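Local coordinates for 2L protein (Yaba-like disease virus, PDB 3IT8) that adopts an MHC class I-like fold with an Ig-like domain and probably acts as a poxvirus decoy that binds host tumour necrosis factor, at residues 226-229 with 233-236; 34-37 with 42-45; 255-258 with 263-266; 118-123 with 153-158. All coordinates share one frame; numbering follows the deposited sequence.

Contact 1: 226-229 with 233-236; sequences YKYV and YYPE
Different first torsions bring Y228 and Y234 together. In Y228, CG lies opposite the backbone N (chi1 -175°), whereas in Y234 it lies opposite the carbonyl carbon (chi1 -63°), which sends the Y234 ring across toward 226-229. The planes differ by only 23°, but the rings are strongly displaced, with little face-on overlap. The rim of Y234 lies over one face of the Y228 ring, off-centre, with Y234 CD1 3.3 Å from Y228 CE1. The far end of Y234 reaches the opposite backbone, where its OH accepts a hydrogen bond of 2.9 Å from V229 N. That bond is close to straight and fixes where the phenol ends. V229 adds its CB, 3.7 Å from the same Y234 OH. Beyond the pair, F284 meets Y228 edge to face, F222 meets the ring of Y234, and I217 touches both tyrosines; V229 also packs on an acidic side chain of another protein's chain. No regular backbone pairing joins the segments. Here an aromatic cluster packs a long loop against strand 213-218, at the three-stranded sheet of the Ig-like domain.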
loop_
_atom_site.group_PDB
_atom_site.type_symbol
_atom_site.label_atom_id
_atom_site.label_comp_id
_atom_site.label_asym_id
_atom_site.label_seq_id
_atom_site.Cartn_x
_atom_site.Cartn_y
_atom_site.Cartn_z
ATOM N N TYR D 226 12.850 11.253 -31.761
ATOM C CA TYR D 226 11.784 12.250 -31.900
ATOM C C TYR D 226 10.365 11.791 -31.542
ATOM O O TYR D 226 9.487 11.691 -32.401
ATOM C CB TYR D 226 11.800 12.832 -33.308
ATOM C CG TYR D 226 13.015 13.686 -33.549
ATOM C CD1 TYR D 226 14.184 13.143 -34.080
ATOM C CD2 TYR D 226 13.025 15.024 -33.170
ATOM C CE1 TYR D 226 15.339 13.918 -34.220
ATOM C CE2 TYR D 226 14.168 15.803 -33.302
ATOM C CZ TYR D 226 15.321 15.247 -33.823
ATOM O OH TYR D 226 16.462 16.009 -33.915
ATOM N N LYS D 227 10.174 11.505 -30.256
ATOM C CA LYS D 227 8.902 11.084 -29.687
ATOM C C LYS D 227 8.739 11.917 -28.425
ATOM O O LYS D 227 9.700 12.139 -27.687
ATOM C CB LYS D 227 8.910 9.594 -29.328
ATOM C CG LYS D 227 8.965 8.661 -30.522
ATOM C CD LYS D 227 8.999 7.205 -30.066
ATOM C CE LYS D 227 9.256 6.239 -31.227
ATOM N NZ LYS D 227 9.458 4.841 -30.736
ATOM N N TYR D 228 7.534 12.418 -28.199
ATOM C CA TYR D 228 7.262 13.210 -27.007
ATOM C C TYR D 228 6.848 12.219 -25.907
ATOM O O TYR D 228 5.794 11.596 -26.004
ATOM C CB TYR D 228 6.122 14.184 -27.294
ATOM C CG TYR D 228 5.832 15.133 -26.170
ATOM C CD1 TYR D 228 6.541 16.326 -26.045
ATOM C CD2 TYR D 228 4.847 14.841 -25.221
ATOM C CE1 TYR D 228 6.273 17.221 -24.994
ATOM C CE2 TYR D 228 4.572 15.715 -24.169
ATOM C CZ TYR D 228 5.284 16.906 -24.061
ATOM O OH TYR D 228 4.994 17.792 -23.045
ATOM N N VAL D 229 7.684 12.056 -24.884
ATOM C CA VAL D 229 7.381 11.127 -23.797
ATOM C C VAL D 229 6.449 11.781 -22.775
ATOM O O VAL D 229 6.785 12.814 -22.181
ATOM C CB VAL D 229 8.669 10.672 -23.096
ATOM C CG1 VAL D 229 8.347 9.642 -22.033
ATOM C CG2 VAL D 229 9.627 10.100 -24.119
ATOM N N TYR D 233 9.859 15.892 -18.727
ATOM C CA TYR D 233 9.927 17.347 -18.684
ATOM C C TYR D 233 10.573 17.910 -19.957
ATOM O O TYR D 233 11.510 17.311 -20.484
ATOM C CB TYR D 233 10.736 17.803 -17.474
ATOM C CG TYR D 233 11.006 19.283 -17.492
ATOM C CD1 TYR D 233 10.000 20.200 -17.189
ATOM C CD2 TYR D 233 12.245 19.773 -17.886
ATOM C CE1 TYR D 233 10.220 21.567 -17.284
ATOM C CE2 TYR D 233 12.480 21.135 -17.989
ATOM C CZ TYR D 233 11.469 22.028 -17.687
ATOM O OH TYR D 233 11.712 23.382 -17.797
ATOM N N TYR D 234 10.081 19.053 -20.445
ATOM C CA TYR D 234 10.648 19.691 -21.636
ATOM C C TYR D 234 10.580 21.210 -21.590
ATOM O O TYR D 234 9.501 21.773 -21.421
ATOM C CB TYR D 234 9.903 19.299 -22.916
ATOM C CG TYR D 234 9.920 17.844 -23.314
ATOM C CD1 TYR D 234 8.861 16.997 -22.983
ATOM C CD2 TYR D 234 10.973 17.319 -24.058
ATOM C CE1 TYR D 234 8.846 15.659 -23.392
ATOM C CE2 TYR D 234 10.974 15.982 -24.466
ATOM C CZ TYR D 234 9.905 15.159 -24.131
ATOM O OH TYR D 234 9.888 13.843 -24.530
ATOM N N PRO D 235 11.722 21.898 -21.729
ATOM C CA PRO D 235 11.689 23.370 -21.718
ATOM C C PRO D 235 10.923 23.666 -23.017
ATOM O O PRO D 235 11.093 22.921 -23.993
ATOM C CB PRO D 235 13.160 23.741 -21.823
ATOM C CG PRO D 235 13.846 22.586 -21.143
ATOM C CD PRO D 235 13.106 21.399 -21.692
ATOM N N GLU D 236 10.109 24.717 -23.091
ATOM C CA GLU D 236 9.367 24.856 -24.335
ATOM C C GLU D 236 9.181 26.130 -25.146
ATOM O O GLU D 236 8.257 26.180 -25.954
ATOM C CB GLU D 236 7.985 24.233 -24.145
ATOM C CG GLU D 236 7.092 24.981 -23.186
ATOM C CD GLU D 236 5.665 24.485 -23.240
ATOM O OE1 GLU D 236 5.065 24.543 -24.335
ATOM O OE2 GLU D 236 5.145 24.039 -22.196
#

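Contact 2: 34-37 with 42-45; sequences SYNH and GNVN
A beta hairpin of strands 28-36 and 41-47 forms one margin of the eight-stranded antiparallel sheet, and S34 and N43 face each other within it as a hydrogen-bonded pair. S34 N donates to N43 O over 3.2 Å, and N43 N returns a bond of 3.0 Å to S34 O. One step along, Y35 and G42 make a non-hydrogen-bonded pair, and G42 CA also gives a C-H...O contact to S34 O at 3.3 Å. S34 puts its hydroxyl between the backbone N and the carbonyl carbon (chi1 47°), which turns it toward the amide of N45; the modelled bond from N45 ND2 to S34 OG is too short to be trusted in detail. The opposite face, that of Y35, looks to helix 61-82, where the tyrosine stacks on Y70 and touches F66, and G42 N bonds to N67 OD1. Toward the turn, N36 CB projects toward N43, and the OD1 of N36 accepts a hydrogen bond from T39 N. An edge hairpin beneath a long helix in this way is typical of the MHC-like platform.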
loop_
_atom_site.group_PDB
_atom_site.type_symbol
_atom_site.label_atom_id
_atom_site.label_comp_id
_atom_site.label_asym_id
_atom_site.label_seq_id
_atom_site.Cartn_x
_atom_site.Cartn_y
_atom_site.Cartn_z
ATOM N N SER D 34 -31.050 32.862 -22.447
ATOM C CA SER D 34 -31.049 34.318 -22.479
ATOM C C SER D 34 -31.999 34.865 -21.425
ATOM O O SER D 34 -32.974 34.212 -21.047
ATOM C CB SER D 34 -31.420 34.820 -23.867
ATOM O OG SER D 34 -32.550 34.136 -24.342
ATOM N N TYR D 35 -31.683 36.057 -20.933
ATOM C CA TYR D 35 -32.467 36.696 -19.899
ATOM C C TYR D 35 -33.747 37.280 -20.462
ATOM O O TYR D 35 -33.698 38.124 -21.346
ATOM C CB TYR D 35 -31.647 37.797 -19.249
ATOM C CG TYR D 35 -32.334 38.414 -18.073
ATOM C CD1 TYR D 35 -32.483 37.709 -16.887
ATOM C CD2 TYR D 35 -32.844 39.712 -18.144
ATOM C CE1 TYR D 35 -33.122 38.283 -15.790
ATOM C CE2 TYR D 35 -33.486 40.298 -17.048
ATOM C CZ TYR D 35 -33.619 39.578 -15.877
ATOM O OH TYR D 35 -34.243 40.151 -14.791
ATOM N N ASN D 36 -34.888 36.815 -19.951
ATOM C CA ASN D 36 -36.205 37.285 -20.368
ATOM C C ASN D 36 -36.576 38.537 -19.556
ATOM O O ASN D 36 -36.800 38.452 -18.341
ATOM C CB ASN D 36 -37.220 36.190 -20.104
ATOM C CG ASN D 36 -38.589 36.578 -20.534
ATOM O OD1 ASN D 36 -39.098 37.618 -20.138
ATOM N ND2 ASN D 36 -39.210 35.744 -21.346
ATOM N N HIS D 37 -36.652 39.694 -20.211
ATOM C CA HIS D 37 -36.971 40.941 -19.516
ATOM C C HIS D 37 -38.378 41.067 -18.969
ATOM O O HIS D 37 -38.618 41.772 -17.984
ATOM C CB HIS D 37 -36.663 42.113 -20.419
ATOM C CG HIS D 37 -35.202 42.347 -20.587
ATOM N ND1 HIS D 37 -34.438 42.970 -19.622
ATOM C CD2 HIS D 37 -34.349 41.975 -21.567
ATOM C CE1 HIS D 37 -33.172 42.970 -20.002
ATOM N NE2 HIS D 37 -33.091 42.372 -21.179
ATOM N N GLY D 42 -33.927 33.640 -16.696
ATOM C CA GLY D 42 -33.504 33.083 -17.968
ATOM C C GLY D 42 -34.433 32.046 -18.572
ATOM O O GLY D 42 -35.273 31.479 -17.880
ATOM N N ASN D 43 -34.288 31.807 -19.875
ATOM C CA ASN D 43 -35.087 30.809 -20.600
ATOM C C ASN D 43 -34.169 30.041 -21.518
ATOM O O ASN D 43 -33.267 30.621 -22.136
ATOM C CB ASN D 43 -36.152 31.449 -21.480
ATOM C CG ASN D 43 -37.230 32.129 -20.689
ATOM O OD1 ASN D 43 -37.719 31.601 -19.679
ATOM N ND2 ASN D 43 -37.634 33.310 -21.148
ATOM N N VAL D 44 -34.386 28.738 -21.625
ATOM C CA VAL D 44 -33.547 27.949 -22.517
ATOM C C VAL D 44 -34.101 28.156 -23.901
ATOM O O VAL D 44 -35.266 27.845 -24.148
ATOM C CB VAL D 44 -33.604 26.459 -22.190
ATOM C CG1 VAL D 44 -32.800 25.687 -23.210
ATOM C CG2 VAL D 44 -33.063 26.220 -20.798
ATOM N N ASN D 45 -33.285 28.695 -24.799
ATOM C CA ASN D 45 -33.733 28.945 -26.164
ATOM C C ASN D 45 -33.368 27.780 -27.061
ATOM O O ASN D 45 -34.062 27.474 -28.023
ATOM C CB ASN D 45 -33.088 30.208 -26.730
ATOM C CG ASN D 45 -33.176 31.376 -25.789
ATOM O OD1 ASN D 45 -34.242 31.683 -25.260
ATOM N ND2 ASN D 45 -32.048 32.049 -25.579
#

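Contact 3: 255-258 with 263-266; sequences KKDK and YSLT
K256 lies over one face of the Y263 ring, and D257 meets the hydroxyl of S264. The lysine chain is extended, with CG opposite the backbone N (chi1 -173°), so it runs along the ring from CB, 3.7 Å from Y263 CE2, to CD, 3.8 Å from Y263 OH. Its CG stands 4.1 Å from the centroid of that ring, a CH-pi contact offset toward the rim. D257 OD2 accepts a hydrogen bond of 2.7 Å from S264 OG through its anti lone pair, the one turned away from the carboxylate's other oxygen. Both groups are set against a backbone pair: K255 N donates to S264 O and S264 N to K255 O, each over 3.0 Å. Through this antiparallel pair, strand 254-255 becomes an outermost member of the four-stranded sheet of the Ig-like domain, beside strand 263-271. Further out, S264 OG gives one bond, to D257, and accepts another from S206 N of strand 198-207, which fixes the hydroxyl that D257 meets. The Y263 ring packs on I254, F207 and P210, and its OH is hydrogen-bonded to D27 OD2, which belongs to the N-terminal MHC-like region, so the ring beneath K256 is packed by its neighbours and tied at its hydroxyl.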
loop_
_atom_site.group_PDB
_atom_site.type_symbol
_atom_site.label_atom_id
_atom_site.label_comp_id
_atom_site.label_asym_id
_atom_site.label_seq_id
_atom_site.Cartn_x
_atom_site.Cartn_y
_atom_site.Cartn_z
ATOM N N LYS D 255 -8.746 28.302 -38.935
ATOM C CA LYS D 255 -9.840 28.711 -39.800
ATOM C C LYS D 255 -10.530 27.420 -40.180
ATOM O O LYS D 255 -9.870 26.395 -40.370
ATOM C CB LYS D 255 -9.318 29.393 -41.063
ATOM C CG LYS D 255 -8.568 30.685 -40.822
ATOM C CD LYS D 255 -8.298 31.407 -42.138
ATOM C CE LYS D 255 -7.441 32.650 -41.938
ATOM N NZ LYS D 255 -6.068 32.307 -41.472
ATOM N N LYS D 256 -11.853 27.448 -40.266
ATOM C CA LYS D 256 -12.574 26.252 -40.667
ATOM C C LYS D 256 -12.365 26.161 -42.179
ATOM O O LYS D 256 -12.878 26.981 -42.926
ATOM C CB LYS D 256 -14.055 26.392 -40.336
ATOM C CG LYS D 256 -14.827 25.122 -40.565
ATOM C CD LYS D 256 -16.213 25.213 -39.981
ATOM C CE LYS D 256 -16.957 23.900 -40.142
ATOM N NZ LYS D 256 -18.284 23.948 -39.469
ATOM N N ASP D 257 -11.601 25.182 -42.639
ATOM C CA ASP D 257 -11.358 25.119 -44.064
ATOM C C ASP D 257 -12.612 24.874 -44.904
ATOM O O ASP D 257 -13.662 24.484 -44.386
ATOM C CB ASP D 257 -10.237 24.102 -44.395
ATOM C CG ASP D 257 -10.371 22.794 -43.638
ATOM O OD1 ASP D 257 -11.479 22.225 -43.613
ATOM O OD2 ASP D 257 -9.357 22.321 -43.088
ATOM N N LYS D 258 -12.470 25.155 -46.198
ATOM C CA LYS D 258 -13.512 25.008 -47.209
ATOM C C LYS D 258 -14.610 24.002 -46.869
ATOM O O LYS D 258 -14.367 23.033 -46.159
ATOM C CB LYS D 258 -12.867 24.620 -48.553
ATOM C CG LYS D 258 -12.266 23.212 -48.618
ATOM C CD LYS D 258 -10.986 23.086 -47.801
ATOM C CE LYS D 258 -10.451 21.657 -47.825
ATOM N NZ LYS D 258 -9.208 21.511 -47.016
ATOM N N TYR D 263 -10.924 21.586 -39.666
ATOM C CA TYR D 263 -10.257 22.880 -39.455
ATOM C C TYR D 263 -8.776 22.809 -39.806
ATOM O O TYR D 263 -8.196 21.721 -39.888
ATOM C CB TYR D 263 -10.348 23.330 -37.998
ATOM C CG TYR D 263 -11.731 23.644 -37.512
ATOM C CD1 TYR D 263 -12.678 22.635 -37.342
ATOM C CD2 TYR D 263 -12.109 24.951 -37.245
ATOM C CE1 TYR D 263 -13.972 22.921 -36.923
ATOM C CE2 TYR D 263 -13.399 25.253 -36.826
ATOM C CZ TYR D 263 -14.325 24.235 -36.667
ATOM O OH TYR D 263 -15.604 24.535 -36.247
ATOM N N SER D 264 -8.164 23.976 -39.991
ATOM C CA SER D 264 -6.747 24.056 -40.329
ATOM C C SER D 264 -6.068 25.115 -39.476
ATOM O O SER D 264 -6.690 26.097 -39.073
ATOM C CB SER D 264 -6.552 24.374 -41.813
ATOM O OG SER D 264 -6.810 23.236 -42.613
ATOM N N LEU D 265 -4.782 24.912 -39.206
ATOM C CA LEU D 265 -4.015 25.826 -38.376
ATOM C C LEU D 265 -2.632 26.138 -38.936
ATOM O O LEU D 265 -2.018 25.313 -39.626
ATOM C CB LEU D 265 -3.857 25.211 -36.991
ATOM C CG LEU D 265 -2.609 25.628 -36.217
ATOM C CD1 LEU D 265 -2.810 27.015 -35.635
ATOM C CD2 LEU D 265 -2.329 24.624 -35.126
ATOM N N THR D 266 -2.145 27.333 -38.619
ATOM C CA THR D 266 -0.824 27.765 -39.054
ATOM C C THR D 266 -0.133 28.462 -37.905
ATOM O O THR D 266 -0.570 29.524 -37.496
ATOM C CB THR D 266 -0.907 28.750 -40.224
ATOM O OG1 THR D 266 -1.306 28.046 -41.403
ATOM C CG2 THR D 266 0.437 29.408 -40.469
#

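Contact 4: 118-123 with 153-158; sequences ARYHTG and AYLGGF
Y120, G156 and L155 carry nearly all of this buried contact. The ring of Y120 leaves the strand with CG opposite the backbone N (chi1 -178°) and lies alongside the helix, where CE2 comes 3.3 Å from G156 CA. Lacking a side chain, G156 offers the ring bare main chain: its CA is also 3.9 Å from CZ and 4.0 Å from OH of Y120, meeting the ring obliquely. L155 takes the base of the same tyrosine. With its own CG opposite the backbone N (chi1 173°), it brings CD2 to 3.9 Å from Y120 CB and 4.0 Å from Y120 CG, and the two side chains run antiparallel, side by side. No hydrogen bond crosses between the segments; the tyrosine meets the helix by van der Waals packing. On the helix side, 153-158 contains a wider pi-type turn, and its bond from G157 N to A153 O is weak. T122 adds only a marginal approach, its OG1 4.1 Å from G156 O. In the wider fold, F127 of strand 126-129 meets Y120 edge to face and also touches L155, while K152 and E159 of helix 148-174 touch the tyrosine as well. L155 reaches W69 of helix 61-82, so the contact lies where helix 148-174 rests on strands 115-121 and 126-129, with the other long helix of the MHC-like platform alongside.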
loop_
_atom_site.group_PDB
_atom_site.type_symbol
_atom_site.label_atom_id
_atom_site.label_comp_id
_atom_site.label_asym_id
_atom_site.label_seq_id
_atom_site.Cartn_x
_atom_site.Cartn_y
_atom_site.Cartn_z
ATOM N N ALA D 118 -9.674 39.388 -15.386
ATOM C CA ALA D 118 -9.126 38.582 -14.293
ATOM C C ALA D 118 -9.342 37.094 -14.472
ATOM O O ALA D 118 -10.372 36.650 -14.973
ATOM C CB ALA D 118 -9.723 39.013 -12.963
ATOM N N ARG D 119 -8.364 36.330 -14.011
ATOM C CA ARG D 119 -8.358 34.869 -14.101
ATOM C C ARG D 119 -8.508 34.266 -12.705
ATOM O O ARG D 119 -7.868 34.714 -11.761
ATOM C CB ARG D 119 -7.035 34.446 -14.746
ATOM C CG ARG D 119 -6.693 32.990 -14.669
ATOM C CD ARG D 119 -5.305 32.740 -15.261
ATOM N NE ARG D 119 -5.264 32.925 -16.705
ATOM C CZ ARG D 119 -4.681 33.950 -17.315
ATOM N NH1 ARG D 119 -4.082 34.890 -16.600
ATOM N NH2 ARG D 119 -4.702 34.031 -18.641
ATOM N N TYR D 120 -9.356 33.258 -12.571
ATOM C CA TYR D 120 -9.589 32.640 -11.269
ATOM C C TYR D 120 -8.654 31.474 -11.035
ATOM O O TYR D 120 -8.628 30.533 -11.822
ATOM C CB TYR D 120 -11.023 32.137 -11.162
ATOM C CG TYR D 120 -11.357 31.536 -9.819
ATOM C CD1 TYR D 120 -11.673 32.349 -8.728
ATOM C CD2 TYR D 120 -11.304 30.155 -9.613
ATOM C CE1 TYR D 120 -11.919 31.797 -7.460
ATOM C CE2 TYR D 120 -11.550 29.602 -8.353
ATOM C CZ TYR D 120 -11.852 30.431 -7.291
ATOM O OH TYR D 120 -12.082 29.907 -6.051
ATOM N N HIS D 121 -7.888 31.529 -9.948
ATOM C CA HIS D 121 -6.954 30.452 -9.636
ATOM C C HIS D 121 -7.470 29.522 -8.559
ATOM O O HIS D 121 -7.759 29.926 -7.434
ATOM C CB HIS D 121 -5.586 31.016 -9.240
ATOM C CG HIS D 121 -4.799 31.534 -10.405
ATOM N ND1 HIS D 121 -4.456 30.740 -11.478
ATOM C CD2 HIS D 121 -4.314 32.768 -10.680
ATOM C CE1 HIS D 121 -3.794 31.462 -12.364
ATOM N NE2 HIS D 121 -3.695 32.697 -11.904
ATOM N N THR D 122 -7.597 28.261 -8.943
ATOM C CA THR D 122 -8.075 27.204 -8.071
ATOM C C THR D 122 -7.245 27.083 -6.800
ATOM O O THR D 122 -7.775 26.792 -5.729
ATOM C CB THR D 122 -8.062 25.871 -8.833
ATOM O OG1 THR D 122 -9.372 25.618 -9.346
ATOM C CG2 THR D 122 -7.609 24.731 -7.948
ATOM N N GLY D 123 -5.942 27.302 -6.923
ATOM C CA GLY D 123 -5.066 27.209 -5.770
ATOM C C GLY D 123 -5.293 28.302 -4.740
ATOM O O GLY D 123 -5.688 28.028 -3.608
ATOM N N ALA D 153 -17.757 28.425 -4.983
ATOM C CA ALA D 153 -18.416 27.152 -5.202
ATOM C C ALA D 153 -18.801 26.865 -6.653
ATOM O O ALA D 153 -18.477 25.799 -7.181
ATOM C CB ALA D 153 -19.643 27.068 -4.309
ATOM N N TYR D 154 -19.491 27.805 -7.295
ATOM C CA TYR D 154 -19.920 27.611 -8.673
ATOM C C TYR D 154 -18.790 27.665 -9.678
ATOM O O TYR D 154 -18.651 26.767 -10.492
ATOM C CB TYR D 154 -20.984 28.643 -9.046
ATOM C CG TYR D 154 -22.269 28.476 -8.281
ATOM C CD1 TYR D 154 -23.082 29.573 -7.997
ATOM C CD2 TYR D 154 -22.677 27.222 -7.844
ATOM C CE1 TYR D 154 -24.262 29.424 -7.301
ATOM C CE2 TYR D 154 -23.857 27.063 -7.149
ATOM C CZ TYR D 154 -24.644 28.164 -6.882
ATOM O OH TYR D 154 -25.823 27.999 -6.202
ATOM N N LEU D 155 -17.983 28.715 -9.622
ATOM C CA LEU D 155 -16.887 28.872 -10.564
ATOM C C LEU D 155 -15.680 28.051 -10.151
ATOM O O LEU D 155 -15.133 27.269 -10.940
ATOM C CB LEU D 155 -16.499 30.346 -10.692
ATOM C CG LEU D 155 -15.242 30.618 -11.518
ATOM C CD1 LEU D 155 -15.421 30.129 -12.947
ATOM C CD2 LEU D 155 -14.944 32.110 -11.497
ATOM N N GLY D 156 -15.257 28.220 -8.911
ATOM C CA GLY D 156 -14.113 27.468 -8.443
ATOM C C GLY D 156 -14.334 25.968 -8.527
ATOM O O GLY D 156 -13.465 25.232 -8.998
ATOM N N GLY D 157 -15.496 25.506 -8.074
ATOM C CA GLY D 157 -15.775 24.088 -8.108
ATOM C C GLY D 157 -15.727 23.483 -9.498
ATOM O O GLY D 157 -15.096 22.438 -9.720
ATOM N N PHE D 158 -16.399 24.146 -10.436
ATOM C CA PHE D 158 -16.472 23.689 -11.810
ATOM C C PHE D 158 -15.069 23.590 -12.382
ATOM O O PHE D 158 -14.713 22.598 -13.042
ATOM C CB PHE D 158 -17.287 24.676 -12.631
ATOM C CG PHE D 158 -17.647 24.176 -13.998
ATOM C CD1 PHE D 158 -18.427 23.036 -14.155
ATOM C CD2 PHE D 158 -17.227 24.862 -15.132
ATOM C CE1 PHE D 158 -18.784 22.587 -15.426
ATOM C CE2 PHE D 158 -17.579 24.422 -16.403
ATOM C CZ PHE D 158 -18.360 23.281 -16.555
#

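In the fold
Along the chain the order is contact 2, contact 4, contact 1, contact 3. Contacts 2 and 4 belong to the MHC-like N-terminal region and reach the same eight-stranded sheet. Their centres are about 25 Å apart: contact 2 pairs an outermost strand with its neighbour, and contact 4 seats helix 148-174 on strands near the other margin. Contacts 1 and 3 lie in the Ig-like region, centres about 26 Å apart, the first beside its three-stranded sheet and the second within its four-stranded one. Contacts 1 and 2 are furthest apart, about 47 Å between centres, on opposite sides of the chain's centre. The four contacts sample a platform and an Ig-like domain, as in MHC class I heavy chains.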